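PDB 5BMT: uncharacterized protein from Parabacteroides merdae ATCC 43184, which is of unknown function but probably belongs to a lipoprotein family, with a predicted OB-type domain and a second beta-rich domain. Local coordinates for residues N64-A67 and S68-G71; A163-R166 and E167-K170; T213-A216 and D217-I221. All coordinates share one frame; numbering follows the deposited sequence. Where two conformers were deposited one is given.

Interaction 1: N64-A67 and S68-G71; sequences NANA and STNG
Asn66 and Asn70 meet across the first turn of helix 67-70, and the backbone does most of the joining. Asn66 O accepts from Asn70 N at 2.9 Å, with an N-H...O angle of 159°; Gly71 N reaches Ala67 O, also at 2.9 Å. A weak bond from Thr69 N to the Asn66 carbonyl bends to 125°. Ahead of the helix, Ala67 N bonds back to Asn64 O, closing a type I turn.

Among the side chains, Thr69 in one of its two conformers places OG1 3.1 Å from Asn66 O. Asn70 brings its amide up to the Asn66 carbonyl, CG 3.2 Å from O; with CG opposite the carbonyl carbon (chi1 -67°), the side chain runs back toward the start of the helix.

Water adds further links. Asn70 ND2 donates to two waters: one, 2.9 Å away, also meets Asn64 OD1, and the other also accepts a hydrogen bond from Asn66 N. A third accepts from Ser68 N and donates weakly to Ala65 O. Asn64 itself is buried and bonded to Val74 N and Asp58 O, tying the loop to strand 73-79.

Asn66 occupies the N-cap position without a side-chain cap, and Gly71, with positive phi, is the first residue to leave this short surface helix, which joins strands 50-57 and 73-79 in the predicted OB domain.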
ATOM      1  N   ASN A  64      18.029  -5.387 -23.175  1.00 23.76           N
ATOM      2  CA  ASN A  64      18.464  -4.545 -22.053  1.00 22.16           C
ATOM      3  C   ASN A  64      19.809  -3.838 -22.314  1.00 25.87           C
ATOM      4  O   ASN A  64      20.269  -3.107 -21.441  1.00 24.55           O
ATOM      5  CB  ASN A  64      18.505  -5.359 -20.754  1.00 20.38           C
ATOM      6  CG  ASN A  64      17.087  -5.541 -20.242  1.00 20.68           C
ATOM      7  OD1 ASN A  64      16.264  -4.632 -20.397  1.00 19.78           O
ATOM      8  ND2 ASN A  64      16.777  -6.691 -19.640  1.00 19.41           N
ATOM      9  N   ALA A  65      20.373  -3.966 -23.531  1.00 26.11           N
ATOM     10  CA  ALA A  65      21.634  -3.300 -23.889  1.00 27.37           C
ATOM     11  C   ALA A  65      21.513  -1.774 -23.802  1.00 31.62           C
ATOM     12  O   ALA A  65      22.498  -1.117 -23.478  1.00 31.30           O
ATOM     13  CB  ALA A  65      22.071  -3.705 -25.299  1.00 29.51           C
ATOM     14  N   ASN A  66      20.307  -1.217 -24.055  1.00 27.23           N
ATOM     15  CA  ASN A  66      20.061   0.228 -24.024  1.00 26.72           C
ATOM     16  C   ASN A  66      19.078   0.613 -22.922  1.00 25.34           C
ATOM     17  O   ASN A  66      18.358   1.608 -23.066  1.00 25.06           O
ATOM     18  CB  ASN A  66      19.526   0.706 -25.381  1.00 29.43           C
ATOM     19  CG  ASN A  66      20.474   0.451 -26.529  1.00 51.17           C
ATOM     20  OD1 ASN A  66      21.671   0.733 -26.448  1.00 41.75           O
ATOM     21  ND2 ASN A  66      19.958  -0.101 -27.620  1.00 46.46           N
ATOM     22  N   ALA A  67      19.049  -0.154 -21.812  1.00 22.09           N
ATOM     23  CA  ALA A  67      18.117   0.103 -20.705  1.00 21.54           C
ATOM     24  C   ALA A  67      18.218   1.535 -20.162  1.00 26.03           C
ATOM     25  O   ALA A  67      17.180   2.130 -19.857  1.00 24.66           O
ATOM     26  CB  ALA A  67      18.345  -0.891 -19.573  1.00 23.00           C
ATOM     27  N   SER A  68      19.451   2.086 -20.065  1.00 25.48           N
ATOM     28  CA  SER A  68      19.657   3.451 -19.561  1.00 26.48           C
ATOM     29  C   SER A  68      18.893   4.488 -20.412  1.00 30.37           C
ATOM     30  O   SER A  68      18.259   5.384 -19.842  1.00 33.10           O
ATOM     31  CB  SER A  68      21.144   3.796 -19.480  1.00 28.32           C
ATOM     32  OG  SER A  68      21.773   3.662 -20.745  1.00 40.35           O
ATOM     33  N   THR A  69      18.901   4.328 -21.742  1.00 25.94           N
ATOM     34  CA  THR A  69      18.197   5.280 -22.597  0.70 26.44           C
ATOM     35  C   THR A  69      16.709   4.909 -22.684  1.00 28.14           C
ATOM     36  O   THR A  69      15.879   5.812 -22.770  1.00 27.55           O
ATOM     37  CB  THR A  69      18.864   5.445 -23.963  0.70 36.27           C
ATOM     38  OG1 THR A  69      19.057   4.171 -24.584  0.70 38.58           O
ATOM     39  CG2 THR A  69      20.192   6.192 -23.867  0.70 36.33           C
ATOM     40  N   ASN A  70      16.358   3.615 -22.612  1.00 23.23           N
ATOM     41  CA  ASN A  70      14.951   3.203 -22.646  1.00 21.00           C
ATOM     42  C   ASN A  70      14.142   3.708 -21.432  1.00 21.93           C
ATOM     43  O   ASN A  70      12.948   4.024 -21.572  1.00 21.24           O
ATOM     44  CB  ASN A  70      14.823   1.686 -22.701  1.00 21.90           C
ATOM     45  CG  ASN A  70      15.320   1.053 -23.980  1.00 32.12           C
ATOM     46  OD1 ASN A  70      15.433   1.703 -25.027  1.00 29.29           O
ATOM     47  ND2 ASN A  70      15.592  -0.243 -23.917  1.00 24.77           N
ATOM     48  N   GLY A  71      14.773   3.728 -20.260  1.00 18.23           N
ATOM     49  CA  GLY A  71      14.132   4.147 -19.009  1.00 16.86           C
ATOM     50  C   GLY A  71      13.436   3.022 -18.246  1.00 18.34           C
ATOM     51  O   GLY A  71      12.679   3.265 -17.297  1.00 19.45           O
TER
HETATM   52  O   HOH W   1      15.498  -1.960 -21.629  1.00 23.00           O
HETATM   53  O   HOH W   2      22.078   0.580 -20.540  1.00 38.58           O
HETATM   54  O   HOH W   3      17.894  -2.096 -25.347  1.00 37.40           O

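Interaction 2: A163-R166 and E167-K170; sequences AQKR and EEGK
Lys165 and Glu168 join their charged ends where strand 153-167 runs out into a loop. Lys165 NZ lies 2.9 Å from Glu168 OE1 in a salt bridge that is also a hydrogen bond. The ammonium approaches on the syn side of the carboxylate but stands 35° out of its plane, and OE2, 4.0 Å from NZ, remains the more distant oxygen.

This is the close part of the contact, and the aliphatic chain of the lysine belongs to it. Lys165 leaves the backbone with CG opposite the backbone N (chi1 -163°) and passes its CG by Glu167 O at 3.7 Å. Its CD comes within 3.5 Å of Glu168 OE1, and the bend at chi3 then turns CE and NZ toward the glutamate. Glu168 folds at chi2 (68°), so that its carboxylate swings back to meet the lysine. One water closes a second path between the same residues: it accepts from Lys165 NZ and donates to Glu168 O at 2.7 Å.

The backbone beneath is irregular. Arg166 and Glu167 both face Lys134 of the adjoining strand 134-140, a classic beta bulge, and the extra residue lies between the two partners of the salt bridge. The side chain of Glu167 touches Lys134 as well, while that of Lys165 touches Gln133 in the loop just before that strand.

On the looser, exposed side, Arg166 and Glu167 meet mainly through neighbouring backbone. Glu167 CG rests 3.5 Å from Arg166 O, while its carboxylate extends away from the preceding strand residues. Arg166 also turns its head away, and in one of its two conformers NH1 bonds to Thr136 OG1 on strand 134-140.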
ATOM      1  N   ALA A 163     -11.552  -2.305   9.494  1.00 15.48           N
ATOM      2  CA  ALA A 163     -12.113  -3.311   8.592  1.00 15.04           C
ATOM      3  C   ALA A 163     -13.504  -3.729   8.999  1.00 17.06           C
ATOM      4  O   ALA A 163     -13.777  -3.838  10.203  1.00 17.28           O
ATOM      5  CB  ALA A 163     -11.231  -4.548   8.595  1.00 16.70           C
ATOM      6  N   GLN A 164     -14.320  -4.057   7.999  1.00 15.64           N
ATOM      7  CA  GLN A 164     -15.649  -4.636   8.219  1.00 15.33           C
ATOM      8  C   GLN A 164     -15.737  -5.943   7.465  1.00 18.57           C
ATOM      9  O   GLN A 164     -15.267  -6.019   6.327  1.00 18.06           O
ATOM     10  CB  GLN A 164     -16.783  -3.712   7.747  1.00 16.98           C
ATOM     11  CG  GLN A 164     -16.916  -2.426   8.563  1.00 19.74           C
ATOM     12  CD  GLN A 164     -17.908  -1.494   7.901  1.00 30.16           C
ATOM     13  OE1 GLN A 164     -17.646  -0.925   6.839  1.00 25.37           O
ATOM     14  NE2 GLN A 164     -19.079  -1.330   8.504  1.00 24.25           N
ATOM     15  N   LYS A 165     -16.350  -6.968   8.074  1.00 17.39           N
ATOM     16  CA  LYS A 165     -16.556  -8.228   7.364  1.00 18.06           C
ATOM     17  C   LYS A 165     -17.714  -8.040   6.379  1.00 20.40           C
ATOM     18  O   LYS A 165     -18.772  -7.533   6.785  1.00 22.35           O
ATOM     19  CB  LYS A 165     -16.846  -9.380   8.349  1.00 19.52           C
ATOM     20  CG  LYS A 165     -16.666 -10.772   7.722  1.00 21.63           C
ATOM     21  CD  LYS A 165     -17.192 -11.908   8.620  1.00 27.95           C
ATOM     22  CE  LYS A 165     -16.499 -12.024   9.950  1.00 34.82           C
ATOM     23  NZ  LYS A 165     -17.035 -13.179  10.732  1.00 34.67           N
ATOM     24  N   ARG A 166     -17.509  -8.425   5.102  1.00 19.03           N
ATOM     25  CA  ARG A 166     -18.587  -8.310   4.107  0.70 19.69           C
ATOM     26  C   ARG A 166     -19.137  -9.682   3.704  1.00 24.64           C
ATOM     27  O   ARG A 166     -20.331  -9.776   3.394  1.00 25.44           O
ATOM     28  CB  ARG A 166     -18.133  -7.532   2.869  0.70 20.52           C
ATOM     29  CG  ARG A 166     -17.679  -6.096   3.172  0.70 21.44           C
ATOM     30  CD  ARG A 166     -18.790  -5.109   3.577  0.70 21.68           C
ATOM     31  NE  ARG A 166     -19.748  -4.855   2.496  0.70 19.49           N
ATOM     32  CZ  ARG A 166     -19.596  -3.940   1.543  0.70 27.89           C
ATOM     33  NH1 ARG A 166     -18.531  -3.148   1.535  0.70 21.59           N
ATOM     34  NH2 ARG A 166     -20.539  -3.767   0.624  0.70 22.32           N
ATOM     35  N   GLU A 167     -18.304 -10.737   3.716  1.00 21.92           N
ATOM     36  CA  GLU A 167     -18.730 -12.123   3.423  1.00 22.21           C
ATOM     37  C   GLU A 167     -18.114 -13.017   4.474  1.00 24.53           C
ATOM     38  O   GLU A 167     -16.922 -12.889   4.751  1.00 20.88           O
ATOM     39  CB  GLU A 167     -18.334 -12.576   2.009  1.00 23.79           C
ATOM     40  CG  GLU A 167     -19.025 -11.816   0.882  1.00 31.57           C
ATOM     41  CD  GLU A 167     -18.554 -12.110  -0.532  1.00 60.50           C
ATOM     42  OE1 GLU A 167     -18.357 -13.301  -0.866  1.00 49.41           O
ATOM     43  OE2 GLU A 167     -18.434 -11.148  -1.326  1.00 62.37           O
ATOM     44  N   GLU A 168     -18.917 -13.911   5.065  1.00 23.69           N
ATOM     45  CA  GLU A 168     -18.520 -14.784   6.169  1.00 23.93           C
ATOM     46  C   GLU A 168     -17.422 -15.780   5.811  1.00 27.74           C
ATOM     47  O   GLU A 168     -16.493 -15.965   6.598  1.00 27.81           O
ATOM     48  CB  GLU A 168     -19.759 -15.539   6.690  1.00 26.10           C
ATOM     49  CG  GLU A 168     -19.511 -16.501   7.851  1.00 34.51           C
ATOM     50  CD  GLU A 168     -19.126 -15.929   9.202  1.00 57.21           C
ATOM     51  OE1 GLU A 168     -19.115 -14.686   9.355  1.00 41.82           O
ATOM     52  OE2 GLU A 168     -18.850 -16.737  10.117  1.00 56.36           O
ATOM     53  N   GLY A 169     -17.513 -16.393   4.642  1.00 25.32           N
ATOM     54  CA  GLY A 169     -16.569 -17.434   4.271  1.00 25.75           C
ATOM     55  C   GLY A 169     -16.938 -18.768   4.907  1.00 29.53           C
ATOM     56  O   GLY A 169     -18.018 -18.916   5.499  1.00 28.19           O
ATOM     57  N   LYS A 170     -16.014 -19.742   4.841  1.00 26.31           N
ATOM     58  CA  LYS A 170     -16.263 -21.103   5.346  1.00 27.76           C
ATOM     59  C   LYS A 170     -14.998 -21.751   5.910  1.00 31.42           C
ATOM     60  O   LYS A 170     -13.903 -21.218   5.744  1.00 30.24           O
ATOM     61  CB  LYS A 170     -16.814 -21.964   4.185  1.00 30.88           C
ATOM     62  CG  LYS A 170     -15.880 -22.032   2.974  1.00 37.83           C
ATOM     63  CD  LYS A 170     -16.463 -22.814   1.805  1.00 48.17           C
ATOM     64  CE  LYS A 170     -15.483 -22.868   0.658  1.00 57.47           C
ATOM     65  NZ  LYS A 170     -16.046 -23.579  -0.519  1.00 68.51           N
TER
HETATM   66  O   HOH W   4     -15.711 -15.124   9.034  1.00 28.96           O

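Interaction 3: T213-A216 and D217-I221; sequences TFNA and DSTKI
Asn215 OD1 is gripped by two backbone N-H groups, those of Thr219 at 2.9 Å and Lys220 at 3.1 Å, inside the beta hairpin that links strands 203-214 and 221-233. The hairpin belongs to the larger beta sheet, consistent with the immunoglobulin-like fold described for this protein. The two donors use the oxygen differently: Thr219 N lies in the carbonyl plane on a lone pair, whereas Lys220 N sits above that plane. Asn215 can reach across the loop because its CG is tucked between the backbone N and the carbonyl carbon (chi1 63°).

The other end of the amide is held as well. Asn215 ND2 donates to Thr219 OG1 at 3.1 Å with the hydroxyl only 3° from the amide plane, and Thr219 OG1 in turn donates to Asp217 OD1 at 2.7 Å. This chain of bonds fixes the rotation of the amide, with the carboxylate of Asp217 positioning the threonine hydroxyl.

Backbone bonds complete the connection. A type I turn spans Asn215 to Ser218, closed by Ser218 N on Asn215 O, and Asn215 N bonds to Lys220 O at 3.0 Å. Beyond them Phe214 and Ile221 form an antiparallel, non-hydrogen-bonded pair whose side chains diverge from one another. Outside the hairpin, the backbones of Thr219 and Ile221 bond to Ala97 and Ser95.

Phe214 covers the flank of the loop: Ser218 CB lies over one face of its ring, Lys220 O meets the ring edge in plane, and Ile221 CD1 approaches CE1 of Phe214 obliquely to 3.5 Å.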
ATOM      1  N   THR A 213      -8.086  -4.584  20.357  1.00 18.09           N
ATOM      2  CA  THR A 213      -9.069  -5.279  21.198  1.00 17.33           C
ATOM      3  C   THR A 213     -10.357  -4.488  21.257  1.00 20.09           C
ATOM      4  O   THR A 213     -10.334  -3.264  21.102  1.00 19.31           O
ATOM      5  CB  THR A 213      -8.579  -5.516  22.655  1.00 21.72           C
ATOM      6  OG1 THR A 213      -8.434  -4.267  23.340  1.00 21.49           O
ATOM      7  CG2 THR A 213      -7.304  -6.363  22.746  1.00 22.08           C
ATOM      8  N   PHE A 214     -11.463  -5.171  21.513  1.00 20.66           N
ATOM      9  CA  PHE A 214     -12.744  -4.514  21.777  1.00 20.21           C
ATOM     10  C   PHE A 214     -12.954  -4.390  23.287  1.00 21.29           C
ATOM     11  O   PHE A 214     -12.282  -5.078  24.084  1.00 23.31           O
ATOM     12  CB  PHE A 214     -13.920  -5.342  21.221  1.00 22.80           C
ATOM     13  CG  PHE A 214     -14.062  -5.429  19.725  1.00 22.73           C
ATOM     14  CD1 PHE A 214     -14.288  -4.285  18.965  1.00 26.11           C
ATOM     15  CD2 PHE A 214     -14.076  -6.660  19.087  1.00 23.82           C
ATOM     16  CE1 PHE A 214     -14.454  -4.369  17.579  1.00 26.94           C
ATOM     17  CE2 PHE A 214     -14.310  -6.750  17.717  1.00 24.69           C
ATOM     18  CZ  PHE A 214     -14.461  -5.605  16.966  1.00 24.45           C
ATOM     19  N   ASN A 215     -13.946  -3.584  23.679  1.00 19.71           N
ATOM     20  CA  ASN A 215     -14.380  -3.565  25.078  1.00 20.82           C
ATOM     21  C   ASN A 215     -15.185  -4.886  25.322  1.00 28.72           C
ATOM     22  O   ASN A 215     -15.344  -5.695  24.402  1.00 27.55           O
ATOM     23  CB  ASN A 215     -15.183  -2.302  25.382  1.00 23.56           C
ATOM     24  CG  ASN A 215     -16.476  -2.158  24.610  1.00 27.99           C
ATOM     25  OD1 ASN A 215     -16.773  -2.918  23.680  1.00 26.11           O
ATOM     26  ND2 ASN A 215     -17.277  -1.169  24.985  1.00 29.26           N
ATOM     27  N   ALA A 216     -15.683  -5.110  26.541  1.00 29.03           N
ATOM     28  CA  ALA A 216     -16.357  -6.358  26.922  1.00 30.57           C
ATOM     29  C   ALA A 216     -17.515  -6.782  26.007  1.00 36.13           C
ATOM     30  O   ALA A 216     -17.645  -7.980  25.742  1.00 37.38           O
ATOM     31  CB  ALA A 216     -16.864  -6.255  28.353  1.00 32.44           C
ATOM     32  N   ASP A 217     -18.339  -5.837  25.512  1.00 31.79           N
ATOM     33  CA  ASP A 217     -19.496  -6.217  24.687  1.00 31.90           C
ATOM     34  C   ASP A 217     -19.309  -5.894  23.193  1.00 34.51           C
ATOM     35  O   ASP A 217     -20.280  -5.893  22.430  1.00 34.49           O
ATOM     36  CB  ASP A 217     -20.786  -5.561  25.239  1.00 35.25           C
ATOM     37  CG  ASP A 217     -20.803  -4.047  25.255  1.00 44.38           C
ATOM     38  OD1 ASP A 217     -19.788  -3.432  24.848  1.00 41.76           O
ATOM     39  OD2 ASP A 217     -21.830  -3.473  25.678  1.00 52.19           O
ATOM     40  N   SER A 218     -18.050  -5.634  22.771  1.00 29.48           N
ATOM     41  CA  SER A 218     -17.687  -5.345  21.388  1.00 28.28           C
ATOM     42  C   SER A 218     -18.447  -4.130  20.785  1.00 31.92           C
ATOM     43  O   SER A 218     -18.676  -4.078  19.575  1.00 34.32           O
ATOM     44  CB  SER A 218     -17.864  -6.586  20.507  1.00 32.08           C
ATOM     45  OG  SER A 218     -17.065  -7.658  20.980  1.00 34.07           O
ATOM     46  N   THR A 219     -18.764  -3.120  21.609  1.00 26.30           N
ATOM     47  CA  THR A 219     -19.418  -1.912  21.090  1.00 25.57           C
ATOM     48  C   THR A 219     -18.404  -0.785  20.826  1.00 26.14           C
ATOM     49  O   THR A 219     -18.737   0.208  20.173  1.00 25.88           O
ATOM     50  CB  THR A 219     -20.509  -1.417  22.044  1.00 31.12           C
ATOM     51  OG1 THR A 219     -19.950  -1.215  23.344  1.00 30.98           O
ATOM     52  CG2 THR A 219     -21.710  -2.360  22.101  1.00 32.25           C
ATOM     53  N   LYS A 220     -17.178  -0.912  21.376  1.00 22.68           N
ATOM     54  CA  LYS A 220     -16.128   0.092  21.214  1.00 21.81           C
ATOM     55  C   LYS A 220     -14.777  -0.561  21.057  1.00 23.17           C
ATOM     56  O   LYS A 220     -14.578  -1.696  21.501  1.00 20.62           O
ATOM     57  CB  LYS A 220     -16.048   1.013  22.447  1.00 23.71           C
ATOM     58  CG  LYS A 220     -17.279   1.849  22.754  1.00 31.52           C
ATOM     59  CD  LYS A 220     -16.984   2.725  23.970  1.00 39.25           C
ATOM     60  CE  LYS A 220     -18.122   3.641  24.339  1.00 58.79           C
ATOM     61  NZ  LYS A 220     -17.696   4.669  25.327  1.00 71.58           N
ATOM     62  N   ILE A 221     -13.832   0.172  20.447  1.00 20.87           N
ATOM     63  CA  ILE A 221     -12.449  -0.272  20.388  1.00 18.99           C
ATOM     64  C   ILE A 221     -11.817   0.082  21.723  1.00 22.90           C
ATOM     65  O   ILE A 221     -11.865   1.254  22.126  1.00 23.67           O
ATOM     66  CB  ILE A 221     -11.685   0.386  19.212  1.00 20.12           C
ATOM     67  CG1 ILE A 221     -12.418   0.197  17.863  1.00 20.92           C
ATOM     68  CG2 ILE A 221     -10.225  -0.109  19.171  1.00 19.39           C
ATOM     69  CD1 ILE A 221     -12.837  -1.222  17.495  1.00 24.21           C
TER

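Overall arrangement
All three are local surface contacts: a turn leading into a short helix, a bulged strand end and a hairpin loop. Interaction 1 serves the small sheet of the predicted OB domain, and its centre lies 46 Å from that of interaction 2 and 56 Å from that of interaction 3, across the chain's centre. Interactions 2 and 3 share the larger sheet, where strands 153-167 and 203-214 are neighbours; their nearest atoms are about 7 Å apart without touching. Helical backbone bonds and bridging waters dominate 64-71, a charged pair spans the strand end at 163-170, and a neutral amide organises the hairpin at 213-221, where a buried apolar residue, Ile221, takes part in the contact.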